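PDB 2ZNM: Thiol:disulfide interchange protein DsbA from Neisseria meningitidis serogroup B, which probably acts as a periplasmic thiol:disulfide oxidoreductase of the DsbA type, exchanging disulfide bonds with other proteins through a redox-active cysteine pair. Local coordinates for residues Ala72-Ala75 with Ala76-Leu80; Ala135-Lys138 with Met139-Leu142. All coordinates share one frame; numbering follows the deposited sequence.

Contact 1 of 2, residues Ala72-Ala75 with Ala76-Leu80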
ATOM      1  N   ALA A  72      -8.189   0.943   6.357  1.00 52.75           N
ATOM      2  CA  ALA A  72      -7.942  -0.140   5.416  1.00 52.89           C
ATOM      3  C   ALA A  72      -9.096  -0.348   4.428  1.00 52.74           C
ATOM      4  O   ALA A  72      -8.862  -0.645   3.253  1.00 53.18           O
ATOM      5  CB  ALA A  72      -7.624  -1.441   6.164  1.00 52.45           C
ATOM      6  N   ARG A  73     -10.329  -0.219   4.915  1.00 52.44           N
ATOM      7  CA  ARG A  73     -11.528  -0.296   4.070  1.00 52.22           C
ATOM      8  C   ARG A  73     -11.609   0.842   3.042  1.00 52.72           C
ATOM      9  O   ARG A  73     -12.060   0.623   1.911  1.00 52.08           O
ATOM     10  CB  ARG A  73     -12.780  -0.293   4.937  1.00 51.97           C
ATOM     11  CG  ARG A  73     -14.042  -0.623   4.180  1.00 51.17           C
ATOM     12  CD  ARG A  73     -15.221  -0.714   5.108  1.00 50.45           C
ATOM     13  NE  ARG A  73     -16.411  -1.124   4.375  1.00 50.33           N
ATOM     14  CZ  ARG A  73     -17.588  -1.380   4.927  1.00 49.59           C
ATOM     15  NH1 ARG A  73     -17.760  -1.279   6.236  1.00 50.84           N
ATOM     16  NH2 ARG A  73     -18.598  -1.741   4.158  1.00 51.25           N
HETATM   17  N   MSE A  74     -11.188   2.051   3.444  1.00 53.12           N
HETATM   18  CA  MSE A  74     -11.046   3.168   2.507  1.00 53.59           C
HETATM   19  C   MSE A  74     -10.029   2.848   1.392  1.00 53.26           C
HETATM   20  O   MSE A  74     -10.323   3.023   0.202  1.00 52.66           O
HETATM   21  CB  MSE A  74     -10.668   4.457   3.239  1.00 54.42           C
HETATM   22  CG  MSE A  74     -10.610   5.693   2.341  1.00 57.73           C
HETATM   23 SE   MSE A  74     -12.269   6.026   1.321  1.00 70.57          SE
HETATM   24  CE  MSE A  74     -13.316   6.992   2.671  1.00 63.08           C
ATOM     25  N   ALA A  75      -8.851   2.358   1.779  1.00 52.86           N
ATOM     26  CA  ALA A  75      -7.819   1.974   0.806  1.00 52.54           C
ATOM     27  C   ALA A  75      -8.344   0.928  -0.152  1.00 52.47           C
ATOM     28  O   ALA A  75      -8.064   0.989  -1.335  1.00 53.25           O
ATOM     29  CB  ALA A  75      -6.559   1.462   1.507  1.00 52.34           C
ATOM     30  N   ALA A  76      -9.099  -0.041   0.358  1.00 52.20           N
ATOM     31  CA  ALA A  76      -9.658  -1.066  -0.504  1.00 51.90           C
ATOM     32  C   ALA A  76     -10.687  -0.467  -1.445  1.00 51.70           C
ATOM     33  O   ALA A  76     -10.710  -0.811  -2.608  1.00 52.26           O
ATOM     34  CB  ALA A  76     -10.261  -2.211   0.310  1.00 51.69           C
ATOM     35  N   ALA A  77     -11.537   0.425  -0.938  1.00 51.64           N
ATOM     36  CA  ALA A  77     -12.550   1.090  -1.762  1.00 51.62           C
ATOM     37  C   ALA A  77     -11.933   1.846  -2.948  1.00 51.97           C
ATOM     38  O   ALA A  77     -12.370   1.678  -4.087  1.00 51.82           O
ATOM     39  CB  ALA A  77     -13.390   2.021  -0.917  1.00 51.28           C
ATOM     40  N   VAL A  78     -10.910   2.657  -2.662  1.00 52.32           N
ATOM     41  CA  VAL A  78     -10.179   3.443  -3.655  1.00 52.55           C
ATOM     42  C   VAL A  78      -9.575   2.560  -4.754  1.00 53.20           C
ATOM     43  O   VAL A  78      -9.808   2.788  -5.952  1.00 53.33           O
ATOM     44  CB  VAL A  78      -9.075   4.289  -2.979  1.00 52.50           C
ATOM     45  CG1 VAL A  78      -8.226   4.984  -4.009  1.00 52.61           C
ATOM     46  CG2 VAL A  78      -9.688   5.332  -2.010  1.00 52.59           C
ATOM     47  N   ASN A  79      -8.803   1.555  -4.340  1.00 53.40           N
ATOM     48  CA  ASN A  79      -8.217   0.593  -5.264  1.00 53.65           C
ATOM     49  C   ASN A  79      -9.278  -0.083  -6.118  1.00 53.29           C
ATOM     50  O   ASN A  79      -9.147  -0.133  -7.346  1.00 53.45           O
ATOM     51  CB  ASN A  79      -7.375  -0.458  -4.515  1.00 54.45           C
ATOM     52  CG  ASN A  79      -6.712  -1.461  -5.459  1.00 57.08           C
ATOM     53  OD1 ASN A  79      -6.391  -1.133  -6.599  1.00 59.81           O
ATOM     54  ND2 ASN A  79      -6.517  -2.693  -4.988  1.00 58.90           N
ATOM     55  N   LEU A  80     -10.333  -0.589  -5.475  1.00 52.54           N
ATOM     56  CA  LEU A  80     -11.352  -1.361  -6.189  1.00 51.64           C
ATOM     57  C   LEU A  80     -12.265  -0.518  -7.072  1.00 51.21           C
ATOM     58  O   LEU A  80     -12.799  -1.015  -8.061  1.00 51.29           O
ATOM     59  CB  LEU A  80     -12.177  -2.214  -5.224  1.00 51.68           C
ATOM     60  CG  LEU A  80     -11.429  -3.332  -4.498  1.00 51.83           C
ATOM     61  CD1 LEU A  80     -12.397  -4.073  -3.621  1.00 50.77           C
ATOM     62  CD2 LEU A  80     -10.704  -4.304  -5.460  1.00 51.36           C
TER
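The carbonyl of A72 receives the backbone N-H of A76, with A72 O to A76 N at 3.0 Å, and the methyl of A76 lies near the same oxygen, A76 CB to A72 O being 3.6 Å. One residue on, R73 O accepts from A77 N at 2.9 Å. The long side chain of R73 leaves this turn fully extended (chi1 -169°), and its NE is hydrogen-bonded to the carbonyl oxygen of Y127. These i to i+4 bonds belong to helix 69-81, part of the helical region of the DsbA-like fold, which accompanies a thioredoxin-type sheet. At M74, a selenomethionine, the bond from V78 N is nearly straight, with an N-H...O angle of 171°. V78 CG2 stands beside its own backbone N, anti to the carbonyl carbon, and this brings it to 3.3 Å from M74 O. The same methyl approaches the selenium, M74 SE to V78 CG2 measuring 4.3 Å, a loose apolar contact on the buried side where M74 also meets A108 and W111. A75 gives the fourth bond between the two segments: its carbonyl oxygen takes the N-H of N79, with A75 O to N79 N at 3.1 Å. The methyl of A75 touches Y32, as does the side chain of V78.

Contact 2 of 2, residues Ala135-Lys138 with Met139-Leu142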
ATOM      1  N   ALA A 135     -11.027  -7.299   1.665  1.00 47.05           N
ATOM      2  CA  ALA A 135      -9.687  -6.800   1.423  1.00 47.27           C
ATOM      3  C   ALA A 135      -9.136  -6.074   2.652  1.00 47.86           C
ATOM      4  O   ALA A 135      -7.944  -6.195   2.966  1.00 48.27           O
ATOM      5  CB  ALA A 135      -9.677  -5.886   0.218  1.00 47.28           C
ATOM      6  N   ALA A 136     -10.005  -5.328   3.333  1.00 47.76           N
ATOM      7  CA  ALA A 136      -9.630  -4.603   4.548  1.00 48.75           C
ATOM      8  C   ALA A 136      -9.160  -5.560   5.648  1.00 49.00           C
ATOM      9  O   ALA A 136      -8.138  -5.309   6.288  1.00 49.20           O
ATOM     10  CB  ALA A 136     -10.791  -3.717   5.053  1.00 47.98           C
ATOM     11  N   LEU A 137      -9.910  -6.642   5.846  1.00 48.96           N
ATOM     12  CA  LEU A 137      -9.582  -7.668   6.820  1.00 50.01           C
ATOM     13  C   LEU A 137      -8.296  -8.431   6.438  1.00 50.49           C
ATOM     14  O   LEU A 137      -7.473  -8.766   7.301  1.00 50.25           O
ATOM     15  CB  LEU A 137     -10.747  -8.660   6.928  1.00 49.95           C
ATOM     16  CG  LEU A 137     -11.216  -9.290   8.248  1.00 50.91           C
ATOM     17  CD1 LEU A 137     -11.714 -10.710   7.971  1.00 49.17           C
ATOM     18  CD2 LEU A 137     -10.170  -9.288   9.365  1.00 51.13           C
ATOM     19  N   LYS A 138      -8.149  -8.736   5.154  1.00 50.88           N
ATOM     20  CA  LYS A 138      -6.913  -9.337   4.652  1.00 52.63           C
ATOM     21  C   LYS A 138      -5.676  -8.470   4.980  1.00 53.62           C
ATOM     22  O   LYS A 138      -4.628  -9.000   5.344  1.00 53.73           O
ATOM     23  CB  LYS A 138      -7.018  -9.619   3.149  1.00 52.17           C
ATOM     24  CG  LYS A 138      -5.825 -10.328   2.569  1.00 53.12           C
ATOM     25  CD  LYS A 138      -6.158 -10.915   1.196  1.00 55.01           C
ATOM     26  CE  LYS A 138      -4.907 -11.390   0.469  1.00 55.58           C
ATOM     27  NZ  LYS A 138      -5.221 -12.434  -0.563  1.00 57.05           N
HETATM   28  N   MSE A 139      -5.810  -7.151   4.864  1.00 54.63           N
HETATM   29  CA  MSE A 139      -4.758  -6.216   5.278  1.00 57.46           C
HETATM   30  C   MSE A 139      -4.422  -6.314   6.778  1.00 55.26           C
HETATM   31  O   MSE A 139      -3.265  -6.189   7.170  1.00 55.01           O
HETATM   32  CB  MSE A 139      -5.131  -4.774   4.905  1.00 57.10           C
HETATM   33  CG  MSE A 139      -5.270  -4.543   3.426  1.00 59.07           C
HETATM   34 SE   MSE A 139      -5.906  -2.756   2.992  1.00 67.74          SE
HETATM   35  CE  MSE A 139      -6.858  -3.172   1.331  1.00 60.28           C
ATOM     36  N   GLN A 140      -5.429  -6.542   7.614  1.00 54.44           N
ATOM     37  CA  GLN A 140      -5.171  -6.810   9.024  1.00 53.78           C
ATOM     38  C   GLN A 140      -4.374  -8.111   9.201  1.00 53.26           C
ATOM     39  O   GLN A 140      -3.332  -8.118   9.859  1.00 53.02           O
ATOM     40  CB  GLN A 140      -6.468  -6.837   9.825  1.00 53.32           C
ATOM     41  CG  GLN A 140      -6.240  -6.971  11.316  1.00 54.69           C
ATOM     42  CD  GLN A 140      -7.519  -6.856  12.125  1.00 54.15           C
ATOM     43  OE1 GLN A 140      -8.425  -7.677  12.007  1.00 54.89           O
ATOM     44  NE2 GLN A 140      -7.583  -5.849  12.963  1.00 54.67           N
ATOM     45  N   LYS A 141      -4.852  -9.191   8.586  1.00 52.80           N
ATOM     46  CA  LYS A 141      -4.177 -10.489   8.626  1.00 52.73           C
ATOM     47  C   LYS A 141      -2.726 -10.364   8.159  1.00 52.48           C
ATOM     48  O   LYS A 141      -1.825 -10.928   8.773  1.00 52.39           O
ATOM     49  CB  LYS A 141      -4.938 -11.512   7.767  1.00 52.43           C
ATOM     50  CG  LYS A 141      -4.374 -12.926   7.784  1.00 53.16           C
ATOM     51  CD  LYS A 141      -5.260 -13.891   6.988  1.00 53.05           C
ATOM     52  CE  LYS A 141      -4.792 -15.339   7.135  1.00 54.46           C
ATOM     53  NZ  LYS A 141      -5.910 -16.327   6.958  1.00 55.03           N
ATOM     54  N   LEU A 142      -2.511  -9.618   7.080  1.00 52.41           N
ATOM     55  CA  LEU A 142      -1.174  -9.437   6.506  1.00 52.86           C
ATOM     56  C   LEU A 142      -0.238  -8.719   7.480  1.00 52.76           C
ATOM     57  O   LEU A 142       0.898  -9.146   7.684  1.00 52.20           O
ATOM     58  CB  LEU A 142      -1.243  -8.675   5.161  1.00 52.85           C
ATOM     59  CG  LEU A 142      -1.798  -9.370   3.902  1.00 53.44           C
ATOM     60  CD1 LEU A 142      -1.723  -8.462   2.681  1.00 53.86           C
ATOM     61  CD2 LEU A 142      -1.079 -10.670   3.588  1.00 54.85           C
TER
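M139, a selenomethionine, lays its side chain back along the preceding turn toward A135, in helix 130-145, which runs from the helical region to the sheet of this DsbA-like thioredoxin fold. Its CB lies near two carbonyl oxygens, with M139 CB to A136 O at 3.4 Å and to A135 O at 3.7 Å. The first torsion (chi1 -63°) sets CG beside the backbone N and anti to the carbonyl carbon, turning the chain toward the earlier residues; M139 CG thus comes to 3.2 Å from A135 O. That oxygen is already the acceptor for the backbone N-H of M139, so one carbonyl meets both the main chain and the side chain of the same residue. From CG the chain runs extended, SE passing A135 O at a longer distance, and the terminal CE lies 3.6 Å from A135 O and meets the methyl of A135, M139 CE to A135 CB being 4.1 Å. Beyond the helix this buried chain is covered by A72 and A76 of helix 69-81 and by E60 and H61 at strand 55-61.

L142 repeats the theme one turn later. Its CG, also beside the backbone N, lies close to K138 O, the acceptor of the L142 N-H, and its side chain touches R58 and E60. K138, by contrast, extends to the exposed side. On another flank the side chains of L137 and Q140 pass each other at a slant; the branch methyl of L137 meets the amide oxygen of Q140, with L137 CD2 to Q140 OE1 at 3.6 Å.

Overall arrangement
Contact 1 on helix 69-81 comes first along the chain and contact 2 on helix 130-145 follows, with helices 84-97, 105-113 and 120-127 between them. Their centres lie about 11 Å apart and the two helices touch directly. The close approach is consistent with the alanines at the interface: A76 CB meets A135 CB at 3.7 Å, and A136 CB sits 3.5 Å from R73 N. M139 packs against helix 69-81, its SE lying 3.6 Å from A72 O and its CE 3.7 Å from A76 CB. Contact 2 also faces strand 55-61, an outermost strand of the five-stranded mixed sheet, so helix 130-145 links the helical region to the thioredoxin-type sheet.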